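Local coordinates for protein spermidine synthase (Corynebacterium glutamicum ATCC 13032, PDB 3GJY) that probably makes spermidine, by transferring an aminopropyl group from decarboxylated S-adenosylmethionine to putrescine, on a methyltransferase-like fold, at residues H222-A227 against A271-E276; A198-H203 against I240-S245. One frame throughout, in Å; residues are numbered along the deposited sequence.

Contact 1. Residues H222-A227 against A271-E276; sequences HVAVIA and AQYKDE
At the outer end of the mixed sheet, the short strand 272-274 runs antiparallel along strand 222-227; Val-225/Lys-274 and Ala-227/Gln-272 are hydrogen-bonded pairs, with the non-hydrogen-bonded pair Ile-226/Tyr-273 between them. In the first, Lys-274 N reaches Val-225 O at 2.8 Å, nearly straight; in the second, Ala-227 N reaches Gln-272 O at 2.9 Å. Beyond the Lys-274 bridge the chain turns at Asp-275 into helix 276-282, and Glu-276 makes the far end of the contact. Its extended chain, with CG anti to the backbone N (chi1 -179°), passes the Val-223 carbonyl, Glu-276 CB lying 3.2 Å from Val-223 O, and brings OE1 to 2.7 Å from His-222 ND1. That bond uses the syn lone pair of OE1 and lies in the imidazole plane, though the carboxylate is turned 53° from the ring; OE2 is taken by Arg-280 in a salt bridge. On the face of Ile-226, the edge of the Tyr-273 ring meets that residue, tyrosine CD1 lying 4.0 Å from isoleucine CG1, and tyrosine CE1 rests beside Ala-224 CB; the hydroxyl bonds to Phe-250 O. On the other face Val-225 CG2 packs on Lys-274 CB at 3.6 Å. The lysine then bends at chi2 (-64°); NZ hydrogen-bonds to Gln-272 OE1 at 3.2 Å from above the amide plane, and its charge makes a cation-pi contact with Trp-278. Asp-275 N-caps helix 276-282 through OD1 to Trp-278 N, while OD2 takes Ser-252 N. Helix 255-264 lies over the Ile-226/Tyr-273 face, helix 229-232 touches Ala-227 and Gln-272 on the reverse, and strand 238-245 flanks 222-227 on its inner edge.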
# COMPACT_ATOMS: atom_id res chain seq x y z
N HIS A 222 3.72 -15.22 -9.22
CA HIS A 222 2.58 -15.55 -8.33
C HIS A 222 1.85 -14.28 -7.91
O HIS A 222 2.45 -13.21 -7.81
CB HIS A 222 3.05 -16.34 -7.09
CG HIS A 222 3.79 -17.58 -7.44
ND1 HIS A 222 3.17 -18.66 -8.01
CD2 HIS A 222 5.12 -17.87 -7.39
CE1 HIS A 222 4.07 -19.59 -8.28
NE2 HIS A 222 5.26 -19.14 -7.91
N VAL A 223 0.54 -14.43 -7.68
CA VAL A 223 -0.32 -13.32 -7.24
C VAL A 223 -1.35 -13.81 -6.25
O VAL A 223 -1.70 -14.99 -6.24
CB VAL A 223 -1.06 -12.64 -8.43
CG1 VAL A 223 -0.10 -11.79 -9.31
CG2 VAL A 223 -1.77 -13.71 -9.30
N ALA A 224 -1.84 -12.89 -5.43
CA ALA A 224 -2.91 -13.15 -4.48
C ALA A 224 -3.57 -11.83 -4.14
O ALA A 224 -3.01 -10.75 -4.41
CB ALA A 224 -2.35 -13.80 -3.20
N VAL A 225 -4.76 -11.91 -3.55
CA VAL A 225 -5.48 -10.70 -3.18
C VAL A 225 -6.14 -10.79 -1.80
O VAL A 225 -6.41 -11.89 -1.28
CB VAL A 225 -6.52 -10.23 -4.28
CG1 VAL A 225 -5.92 -10.00 -5.66
CG2 VAL A 225 -7.71 -11.08 -4.30
N ILE A 226 -6.39 -9.63 -1.23
CA ILE A 226 -7.27 -9.48 -0.08
C ILE A 226 -8.35 -8.48 -0.43
O ILE A 226 -8.08 -7.36 -0.82
CB ILE A 226 -6.51 -9.04 1.17
CG1 ILE A 226 -5.57 -10.17 1.67
CG2 ILE A 226 -7.52 -8.72 2.31
CD1 ILE A 226 -4.51 -9.69 2.60
N ALA A 227 -9.61 -8.93 -0.34
CA ALA A 227 -10.70 -8.18 -0.96
C ALA A 227 -11.81 -7.86 -0.01
O ALA A 227 -12.09 -8.65 0.91
CB ALA A 227 -11.27 -8.97 -2.15
N ALA A 271 -12.95 -9.23 5.77
CA ALA A 271 -12.41 -9.36 4.41
C ALA A 271 -12.07 -10.80 4.09
O ALA A 271 -12.12 -11.66 4.96
CB ALA A 271 -11.18 -8.49 4.24
N GLN A 272 -11.72 -11.05 2.83
CA GLN A 272 -11.44 -12.40 2.32
C GLN A 272 -10.05 -12.41 1.67
O GLN A 272 -9.70 -11.51 0.91
CB GLN A 272 -12.49 -12.79 1.26
CG GLN A 272 -13.91 -12.91 1.86
CD GLN A 272 -15.04 -12.97 0.85
OE1 GLN A 272 -14.85 -12.80 -0.36
NE2 GLN A 272 -16.25 -13.18 1.37
N TYR A 273 -9.29 -13.46 1.97
CA TYR A 273 -8.04 -13.76 1.28
C TYR A 273 -8.36 -14.68 0.10
O TYR A 273 -9.07 -15.67 0.24
CB TYR A 273 -7.08 -14.49 2.23
CG TYR A 273 -5.82 -15.00 1.55
CD1 TYR A 273 -4.83 -14.11 1.12
CD2 TYR A 273 -5.62 -16.37 1.31
CE1 TYR A 273 -3.69 -14.56 0.50
CE2 TYR A 273 -4.46 -16.83 0.69
CZ TYR A 273 -3.50 -15.92 0.27
OH TYR A 273 -2.34 -16.34 -0.34
N LYS A 274 -7.82 -14.32 -1.07
CA LYS A 274 -8.02 -15.14 -2.26
C LYS A 274 -6.67 -15.53 -2.82
O LYS A 274 -5.78 -14.68 -3.05
CB LYS A 274 -8.79 -14.35 -3.35
CG LYS A 274 -10.12 -13.73 -2.92
CD LYS A 274 -11.15 -14.77 -2.53
CE LYS A 274 -12.53 -14.18 -2.52
NZ LYS A 274 -13.45 -15.17 -1.91
N ASP A 275 -6.53 -16.82 -3.07
CA ASP A 275 -5.25 -17.37 -3.49
C ASP A 275 -5.03 -17.21 -4.99
O ASP A 275 -5.90 -16.69 -5.72
CB ASP A 275 -5.07 -18.83 -2.98
CG ASP A 275 -5.97 -19.86 -3.66
OD1 ASP A 275 -6.62 -19.58 -4.70
OD2 ASP A 275 -5.96 -21.00 -3.14
N GLU A 276 -3.86 -17.63 -5.45
CA GLU A 276 -3.51 -17.46 -6.87
C GLU A 276 -4.50 -18.11 -7.84
O GLU A 276 -4.84 -17.51 -8.86
CB GLU A 276 -2.11 -17.99 -7.14
CG GLU A 276 -1.70 -17.82 -8.57
CD GLU A 276 -0.27 -18.23 -8.82
OE1 GLU A 276 0.53 -18.23 -7.88
OE2 GLU A 276 0.05 -18.58 -9.97

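Contact 2. Residues A198-H203 against I240-S245; sequences ANCGDH and IILMGS
Ala-198 pairs with Leu-242 and Cys-200 with Ile-240 as antiparallel hydrogen-bonded pairs around the non-hydrogen-bonded pair Asn-199/Ile-241, while the two strands twist to 140° between their directions. Four backbone bonds hold this ladder, among them Ala-198 N to Leu-242 O at 2.8 Å and Ile-240 N to Cys-200 O at 2.8 Å. Cys-200 N to Ile-240 O, at 2.9 Å, is the most bent of the four, 144° at the hydrogen. Between the paired rungs, Ile-241 CA comes within 3.3 Å of Ala-198 O in a CA-H...O contact. On the face of Cys-200, CB of that residue touches two aliphatic branches of strand 238-245, Ile-240 CG2 and Leu-242 CD1, each at 3.8 Å, reached in directions about a right angle apart. Ile-240 CG1 lies anti to the backbone N (chi1 -178°), which turns it away from strand 194-202 toward Val-225 of strand 222-227; CG2 is the branch left against Cys-200. This pairing is characteristic of the class I methyltransferase fold: strand 238-245 runs antiparallel to the sheet's parallel strands and is inserted between strands 194-202 and 222-227. On the opposite face Ile-241 folds its CD1 back over Asn-199, 3.9 Å from the amide OD1 and about as far from the Asn-199 CA. The amide is gripped at both ends by outside partners, OD1 by Asn-239 ND2 and ND2 by Asp-166 OD1, which should fix its rotation in a buried place. Helix 69-85 lies over this Asn-199/Ile-241 face, with Tyr-70, Trp-73 and Ile-74 among its contacts. The reverse is packed by helix 207-219, where Glu-212 touches both Cys-200 and Leu-242, Ala-209 meets Cys-200, and Met-216 meets Leu-242.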
# COMPACT_ATOMS: atom_id res chain seq x y z
N ALA A 198 -0.11 -3.71 -3.26
CA ALA A 198 -0.73 -2.45 -3.65
C ALA A 198 -2.13 -2.30 -3.11
O ALA A 198 -2.95 -3.23 -3.18
CB ALA A 198 -0.75 -2.28 -5.19
N ASN A 199 -2.43 -1.09 -2.65
CA ASN A 199 -3.82 -0.71 -2.41
C ASN A 199 -4.45 -0.26 -3.73
O ASN A 199 -3.91 0.59 -4.43
CB ASN A 199 -3.86 0.43 -1.40
CG ASN A 199 -5.25 0.86 -1.06
OD1 ASN A 199 -6.20 0.08 -1.14
ND2 ASN A 199 -5.38 2.12 -0.64
N CYS A 200 -5.56 -0.89 -4.09
CA CYS A 200 -6.27 -0.54 -5.34
C CYS A 200 -7.70 -0.20 -4.97
O CYS A 200 -8.42 -1.03 -4.43
CB CYS A 200 -6.19 -1.70 -6.34
SG CYS A 200 -7.22 -1.53 -7.80
N GLY A 201 -8.09 1.05 -5.21
CA GLY A 201 -9.50 1.44 -5.05
C GLY A 201 -10.24 1.26 -6.38
O GLY A 201 -9.72 1.65 -7.44
N ASP A 202 -11.41 0.62 -6.33
CA ASP A 202 -12.14 0.39 -7.58
C ASP A 202 -13.65 0.33 -7.35
O ASP A 202 -14.13 -0.02 -6.26
CB ASP A 202 -11.61 -0.87 -8.32
CG ASP A 202 -11.82 -0.81 -9.85
OD1 ASP A 202 -12.41 0.17 -10.38
OD2 ASP A 202 -11.39 -1.74 -10.57
N HIS A 203 -14.40 0.74 -8.38
CA HIS A 203 -15.86 0.50 -8.35
C HIS A 203 -16.20 -0.81 -9.05
O HIS A 203 -15.34 -1.41 -9.71
CB HIS A 203 -16.73 1.67 -8.85
CG HIS A 203 -15.99 2.69 -9.66
ND1 HIS A 203 -16.02 4.03 -9.35
CD2 HIS A 203 -15.21 2.57 -10.76
CE1 HIS A 203 -15.28 4.70 -10.22
NE2 HIS A 203 -14.78 3.83 -11.08
N ILE A 240 -9.18 -3.23 -2.80
CA ILE A 240 -8.66 -4.57 -2.96
C ILE A 240 -7.14 -4.47 -2.87
O ILE A 240 -6.53 -3.59 -3.49
CB ILE A 240 -9.16 -5.22 -4.31
CG1 ILE A 240 -8.64 -6.65 -4.45
CG2 ILE A 240 -8.81 -4.33 -5.51
CD1 ILE A 240 -9.37 -7.44 -5.55
N ILE A 241 -6.55 -5.34 -2.07
CA ILE A 241 -5.09 -5.38 -1.92
C ILE A 241 -4.56 -6.42 -2.93
O ILE A 241 -4.95 -7.60 -2.89
CB ILE A 241 -4.71 -5.81 -0.50
CG1 ILE A 241 -5.33 -4.86 0.57
CG2 ILE A 241 -3.17 -5.87 -0.39
CD1 ILE A 241 -5.16 -3.38 0.31
N LEU A 242 -3.70 -5.97 -3.83
CA LEU A 242 -3.10 -6.80 -4.89
C LEU A 242 -1.68 -7.15 -4.51
O LEU A 242 -0.88 -6.25 -4.22
CB LEU A 242 -3.09 -5.99 -6.19
CG LEU A 242 -4.42 -5.32 -6.57
CD1 LEU A 242 -4.24 -4.53 -7.88
CD2 LEU A 242 -5.55 -6.36 -6.74
N MSE A 243 -1.37 -8.45 -4.50
CA MSE A 243 -0.05 -8.90 -4.11
C MSE A 243 0.63 -9.67 -5.25
O MSE A 243 -0.01 -10.50 -5.90
CB MSE A 243 -0.08 -9.71 -2.81
CG MSE A 243 -0.58 -8.89 -1.62
SE MSE A 243 -0.67 -9.89 0.01
CE MSE A 243 -2.28 -10.82 -0.42
N GLY A 244 1.91 -9.39 -5.48
CA GLY A 244 2.68 -10.10 -6.50
C GLY A 244 4.04 -10.49 -5.93
O GLY A 244 4.63 -9.74 -5.14
N SER A 245 4.52 -11.68 -6.27
CA SER A 245 5.85 -12.12 -5.86
C SER A 245 6.27 -13.30 -6.72
O SER A 245 5.39 -14.03 -7.25
CB SER A 245 5.81 -12.62 -4.42
OG SER A 245 7.11 -13.02 -3.94

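In the fold
Both contacts belong to one mixed sheet, their centres about 9 Å apart, and its order 194-202, 238-245, 222-227, 272-274 puts contact 2 nearer the middle and contact 1 at the outer end. They join directly along the edge between strands 222-227 and 238-245, where Ala-224 O meets Met-243 N and Ile-226 O meets Ile-241 N, each at 2.8 Å. Along the chain the segments interleave: 198-203, 222-227, 240-245, 271-276. The first three supply the 5-7-6 end of the methyltransferase-type strand order, with 238-245 slotted between 194-202 and 222-227, consistent with a spermidine synthase; strand 272-274 then adds a further antiparallel strand beyond 222-227, ending the sheet on that side within this chain.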